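Uncharacterized protein (PDB 5V77) is of unknown function, but belongs to the NGO_1070-like family and forms a two-chain assembly whose antiparallel beta-sheet runs on across the interface. Local coordinates at residues 57-65 with 93-101. Numbering follows the deposited sequence. Where two conformers were deposited one is given.
Sequences LDTNNFVDY and IDVGIIIKI
Asp-58 and Ile-98 form an antiparallel hydrogen-bonded pair closed by two nearly straight bonds, from Asp-58 N to Ile-98 O (2.9 Å, N-H...O 169°) and from Ile-98 N back to Asp-58 O (2.9 Å), while Leu-57 faces Ile-99 in the adjoining non-hydrogen-bonded pair. On the face carrying Leu-57, its methyl CD1 touches both Ile-99 CG1 (3.5 Å) and Ile-97 CG2 (3.7 Å); Leu-57 runs alongside each of them, pointing the same way. Ile-97 also reaches the loop. With CG1 anti to the carbonyl carbon (chi1 -68°), that branch is sent toward the loop while CG2 stays beside Leu-57; CD1, at the end of the CG1 branch, meets Val-63 CG2 at 3.5 Å and also touches the ring of Phe-62 at CD1. The pairing illustrates how a beta-hairpin is extended into a larger antiparallel sheet: strands 89-94 and 98-103 are joined through Val-95 to Ile-97, and the second also pairs with the end of strand 43-58. Beyond that end the chain turns sharply, and Asp-58 OD1 accepts the N-H of Asn-60 in an Asx turn, the donor standing well above the carboxylate plane. The following turn carries Phe-62 to the tip of the hairpin. Its CG, anti to the backbone N (chi1 -178°), directs the ring across the Ile-97 side chain at about a right angle; CD2 lies 3.7 Å from Gly-96 CA, and Val-95 O sits over one face of the ring, toward the rim. Leu-72 packs on both Leu-57 and Ile-97. Leu-57 and Asp-58 also pair with a strand of the second subunit, continuing the sheet across the interface, and Thr-59 OG1 hydrogen-bonds to Leu-53 O of that subunit.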
ATOM      1  N   LEU A  57       4.379   0.645   4.596  1.00 23.07           N
ATOM      2  CA  LEU A  57       3.515   0.747   5.760  1.00 25.55           C
ATOM      3  C   LEU A  57       4.072  -0.200   6.807  1.00 26.85           C
ATOM      4  O   LEU A  57       4.218  -1.393   6.546  1.00 25.13           O
ATOM      5  CB  LEU A  57       2.067   0.378   5.419  1.00 24.87           C
ATOM      6  CG  LEU A  57       1.168   0.058   6.624  1.00 37.17           C
ATOM      7  CD1 LEU A  57       0.886   1.294   7.416  1.00 36.27           C
ATOM      8  CD2 LEU A  57      -0.129  -0.587   6.176  1.00 43.66           C
ATOM      9  N   ASP A  58       4.389   0.323   7.985  1.00 25.57           N
ATOM     10  CA  ASP A  58       4.879  -0.511   9.073  1.00 26.77           C
ATOM     11  C   ASP A  58       4.042  -0.184  10.296  1.00 27.30           C
ATOM     12  O   ASP A  58       4.037   0.967  10.747  1.00 27.99           O
ATOM     13  CB  ASP A  58       6.367  -0.265   9.325  1.00 28.69           C
ATOM     14  CG  ASP A  58       6.932  -1.133  10.434  1.00 45.42           C
ATOM     15  OD1 ASP A  58       6.189  -1.938  11.043  1.00 48.84           O
ATOM     16  OD2 ASP A  58       8.139  -0.997  10.703  1.00 56.49           O
ATOM     17  N   THR A  59       3.327  -1.186  10.828  1.00 35.05           N
ATOM     18  CA  THR A  59       2.462  -0.893  11.967  1.00 38.20           C
ATOM     19  C   THR A  59       3.242  -0.773  13.268  1.00 46.87           C
ATOM     20  O   THR A  59       2.698  -0.257  14.248  1.00 47.51           O
ATOM     21  CB  THR A  59       1.351  -1.939  12.098  1.00 38.59           C
ATOM     22  OG1 THR A  59       1.916  -3.250  12.162  1.00 38.98           O
ATOM     23  CG2 THR A  59       0.423  -1.849  10.897  1.00 37.10           C
ATOM     24  N   ASN A  60       4.493  -1.233  13.294  1.00 43.74           N
ATOM     25  CA  ASN A  60       5.406  -0.960  14.405  0.68 53.56           C
ATOM     26  C   ASN A  60       4.831  -1.403  15.748  1.00 56.20           C
ATOM     27  O   ASN A  60       4.984  -0.716  16.759  1.00 57.44           O
ATOM     28  CB  ASN A  60       5.776   0.522  14.450  0.68 58.83           C
ATOM     29  CG  ASN A  60       7.230   0.766  14.128  0.68 63.10           C
ATOM     30  OD1 ASN A  60       7.619   0.808  12.960  0.68 63.15           O
ATOM     31  ND2 ASN A  60       8.044   0.934  15.163  0.68 64.34           N
ATOM     32  N   ASN A  61       4.164  -2.558  15.758  1.00 54.18           N
ATOM     33  CA  ASN A  61       3.583  -3.114  16.986  1.00 57.08           C
ATOM     34  C   ASN A  61       2.739  -2.072  17.716  1.00 61.02           C
ATOM     35  O   ASN A  61       2.660  -2.066  18.945  1.00 64.39           O
ATOM     36  CB  ASN A  61       4.671  -3.676  17.913  1.00 63.47           C
ATOM     37  CG  ASN A  61       4.134  -4.721  18.884  1.00 68.75           C
ATOM     38  OD1 ASN A  61       3.091  -5.330  18.644  1.00 71.20           O
ATOM     39  ND2 ASN A  61       4.847  -4.928  19.990  1.00 68.98           N
ATOM     40  N   PHE A  62       2.115  -1.174  16.955  1.00 56.29           N
ATOM     41  CA  PHE A  62       1.291  -0.115  17.518  1.00 64.65           C
ATOM     42  C   PHE A  62      -0.174  -0.512  17.618  1.00 65.68           C
ATOM     43  O   PHE A  62      -0.827  -0.212  18.625  1.00 66.82           O
ATOM     44  CB  PHE A  62       1.422   1.161  16.685  1.00 57.10           C
ATOM     45  CG  PHE A  62       0.628   2.314  17.223  1.00 60.63           C
ATOM     46  CD1 PHE A  62      -0.694   2.495  16.851  1.00 61.33           C
ATOM     47  CD2 PHE A  62       1.203   3.220  18.102  1.00 72.20           C
ATOM     48  CE1 PHE A  62      -1.431   3.550  17.350  1.00 70.80           C
ATOM     49  CE2 PHE A  62       0.471   4.286  18.601  1.00 69.98           C
ATOM     50  CZ  PHE A  62      -0.847   4.453  18.226  1.00 68.35           C
ATOM     51  N   VAL A  63      -0.712  -1.154  16.585  1.00 54.25           N
ATOM     52  CA  VAL A  63      -2.093  -1.620  16.610  1.00 57.82           C
ATOM     53  C   VAL A  63      -2.169  -2.863  17.482  1.00 63.02           C
ATOM     54  O   VAL A  63      -1.396  -3.811  17.301  1.00 69.19           O
ATOM     55  CB  VAL A  63      -2.604  -1.910  15.190  1.00 56.66           C
ATOM     56  CG1 VAL A  63      -4.101  -2.181  15.211  1.00 56.27           C
ATOM     57  CG2 VAL A  63      -2.288  -0.755  14.261  1.00 57.00           C
ATOM     58  N   ASP A  64      -3.090  -2.855  18.442  1.00 58.66           N
ATOM     59  CA  ASP A  64      -3.367  -4.032  19.257  1.00 65.87           C
ATOM     60  C   ASP A  64      -4.423  -4.845  18.525  1.00 65.70           C
ATOM     61  O   ASP A  64      -5.605  -4.496  18.530  1.00 68.43           O
ATOM     62  CB  ASP A  64      -3.835  -3.640  20.654  1.00 66.16           C
ATOM     63  CG  ASP A  64      -4.085  -4.844  21.539  1.00 78.04           C
ATOM     64  OD1 ASP A  64      -3.697  -5.966  21.147  1.00 80.34           O
ATOM     65  OD2 ASP A  64      -4.672  -4.671  22.629  1.00 83.29           O
ATOM     66  N   TYR A  65      -3.996  -5.930  17.882  1.00 66.99           N
ATOM     67  CA  TYR A  65      -4.932  -6.758  17.138  1.00 63.22           C
ATOM     68  C   TYR A  65      -5.781  -7.636  18.045  1.00 67.40           C
ATOM     69  O   TYR A  65      -6.865  -8.062  17.633  1.00 68.50           O
ATOM     70  CB  TYR A  65      -4.172  -7.596  16.110  1.00 62.77           C
ATOM     71  CG  TYR A  65      -3.618  -6.743  14.994  1.00 58.84           C
ATOM     72  CD1 TYR A  65      -4.472  -6.007  14.184  1.00 56.06           C
ATOM     73  CD2 TYR A  65      -2.250  -6.653  14.757  1.00 58.12           C
ATOM     74  CE1 TYR A  65      -3.993  -5.214  13.159  1.00 55.27           C
ATOM     75  CE2 TYR A  65      -1.755  -5.854  13.720  1.00 54.79           C
ATOM     76  CZ  TYR A  65      -2.639  -5.139  12.931  1.00 53.34           C
ATOM     77  OH  TYR A  65      -2.188  -4.339  11.904  1.00 48.98           O
ATOM     78  N   ILE A  93       4.525   9.794   7.162  1.00 31.21           N
ATOM     79  CA  ILE A  93       3.546   9.851   8.239  1.00 30.40           C
ATOM     80  C   ILE A  93       4.106   9.024   9.383  1.00 33.63           C
ATOM     81  O   ILE A  93       4.385   7.835   9.204  1.00 34.74           O
ATOM     82  CB  ILE A  93       2.182   9.306   7.789  1.00 30.85           C
ATOM     83  CG1 ILE A  93       1.606  10.159   6.646  1.00 31.77           C
ATOM     84  CG2 ILE A  93       1.236   9.210   8.985  1.00 32.22           C
ATOM     85  CD1 ILE A  93       0.443   9.500   5.928  1.00 29.15           C
ATOM     86  N   ASP A  94       4.282   9.634  10.548  1.00 33.25           N
ATOM     87  CA  ASP A  94       4.875   8.929  11.687  1.00 34.91           C
ATOM     88  C   ASP A  94       3.962   9.142  12.891  1.00 36.15           C
ATOM     89  O   ASP A  94       4.046  10.173  13.559  1.00 38.52           O
ATOM     90  CB  ASP A  94       6.297   9.415  11.945  1.00 46.27           C
ATOM     91  CG  ASP A  94       7.042   8.560  12.963  1.00 55.34           C
ATOM     92  OD1 ASP A  94       6.395   7.848  13.764  1.00 51.31           O
ATOM     93  OD2 ASP A  94       8.288   8.611  12.968  1.00 55.86           O
ATOM     94  N   VAL A  95       3.077   8.177  13.151  1.00 38.66           N
ATOM     95  CA  VAL A  95       2.152   8.243  14.281  1.00 39.39           C
ATOM     96  C   VAL A  95       2.152   6.907  15.009  1.00 46.36           C
ATOM     97  O   VAL A  95       1.095   6.341  15.319  1.00 44.23           O
ATOM     98  CB  VAL A  95       0.733   8.621  13.821  1.00 37.62           C
ATOM     99  CG1 VAL A  95       0.724  10.046  13.315  1.00 37.98           C
ATOM    100  CG2 VAL A  95       0.251   7.683  12.724  1.00 40.05           C
ATOM    101  N   GLY A  96       3.339   6.399  15.299  1.00 39.23           N
ATOM    102  CA  GLY A  96       3.455   5.059  15.835  1.00 47.27           C
ATOM    103  C   GLY A  96       3.497   4.118  14.656  1.00 38.17           C
ATOM    104  O   GLY A  96       4.530   3.522  14.360  1.00 43.42           O
ATOM    105  N   ILE A  97       2.369   4.010  13.955  1.00 34.42           N
ATOM    106  CA  ILE A  97       2.381   3.468  12.607  1.00 39.12           C
ATOM    107  C   ILE A  97       3.169   4.424  11.720  1.00 30.87           C
ATOM    108  O   ILE A  97       3.105   5.647  11.893  1.00 34.64           O
ATOM    109  CB  ILE A  97       0.931   3.284  12.130  1.00 40.58           C
ATOM    110  CG1 ILE A  97       0.265   2.168  12.943  1.00 43.07           C
ATOM    111  CG2 ILE A  97       0.856   3.036  10.642  1.00 39.52           C
ATOM    112  CD1 ILE A  97      -1.179   2.426  13.233  1.00 49.51           C
ATOM    113  N   ILE A  98       3.941   3.881  10.787  1.00 34.26           N
ATOM    114  CA  ILE A  98       4.739   4.684   9.863  1.00 31.24           C
ATOM    115  C   ILE A  98       4.335   4.363   8.431  1.00 29.12           C
ATOM    116  O   ILE A  98       4.234   3.191   8.054  1.00 28.72           O
ATOM    117  CB  ILE A  98       6.246   4.451  10.071  1.00 41.22           C
ATOM    118  CG1 ILE A  98       6.641   4.929  11.472  1.00 45.15           C
ATOM    119  CG2 ILE A  98       7.054   5.158   8.997  1.00 43.19           C
ATOM    120  CD1 ILE A  98       8.129   5.045  11.698  1.00 56.41           C
ATOM    121  N   ILE A  99       4.104   5.410   7.638  1.00 26.77           N
ATOM    122  CA  ILE A  99       3.820   5.298   6.216  1.00 27.54           C
ATOM    123  C   ILE A  99       4.789   6.209   5.477  1.00 29.07           C
ATOM    124  O   ILE A  99       4.896   7.396   5.801  1.00 33.79           O
ATOM    125  CB  ILE A  99       2.363   5.678   5.880  1.00 27.90           C
ATOM    126  CG1 ILE A  99       1.387   4.677   6.502  1.00 30.61           C
ATOM    127  CG2 ILE A  99       2.165   5.733   4.335  1.00 28.01           C
ATOM    128  CD1 ILE A  99      -0.049   5.190   6.606  1.00 31.85           C
ATOM    129  N   LYS A 100       5.492   5.660   4.485  1.00 23.48           N
ATOM    130  CA  LYS A 100       6.401   6.442   3.652  1.00 24.59           C
ATOM    131  C   LYS A 100       6.042   6.175   2.203  1.00 25.18           C
ATOM    132  O   LYS A 100       5.886   5.015   1.810  1.00 25.51           O
ATOM    133  CB  LYS A 100       7.872   6.066   3.878  1.00 30.94           C
ATOM    134  CG  LYS A 100       8.436   6.371   5.260  1.00 37.00           C
ATOM    135  CD  LYS A 100       9.951   6.148   5.260  1.00 44.60           C
ATOM    136  CE  LYS A 100      10.568   6.391   6.627  1.00 63.50           C
ATOM    137  NZ  LYS A 100      12.040   6.140   6.627  1.00 71.34           N
ATOM    138  N   ILE A 101       5.895   7.231   1.410  1.00 22.56           N
ATOM    139  CA  ILE A 101       5.618   7.073  -0.016  1.00 25.57           C
ATOM    140  C   ILE A 101       6.529   8.007  -0.779  1.00 25.00           C
ATOM    141  O   ILE A 101       6.559   9.207  -0.492  1.00 23.50           O
ATOM    142  CB  ILE A 101       4.154   7.391  -0.377  1.00 24.00           C
ATOM    143  CG1 ILE A 101       3.207   6.517   0.442  1.00 27.74           C
ATOM    144  CG2 ILE A 101       3.944   7.127  -1.886  1.00 22.73           C
ATOM    145  CD1 ILE A 101       1.730   6.861   0.283  1.00 25.80           C
TER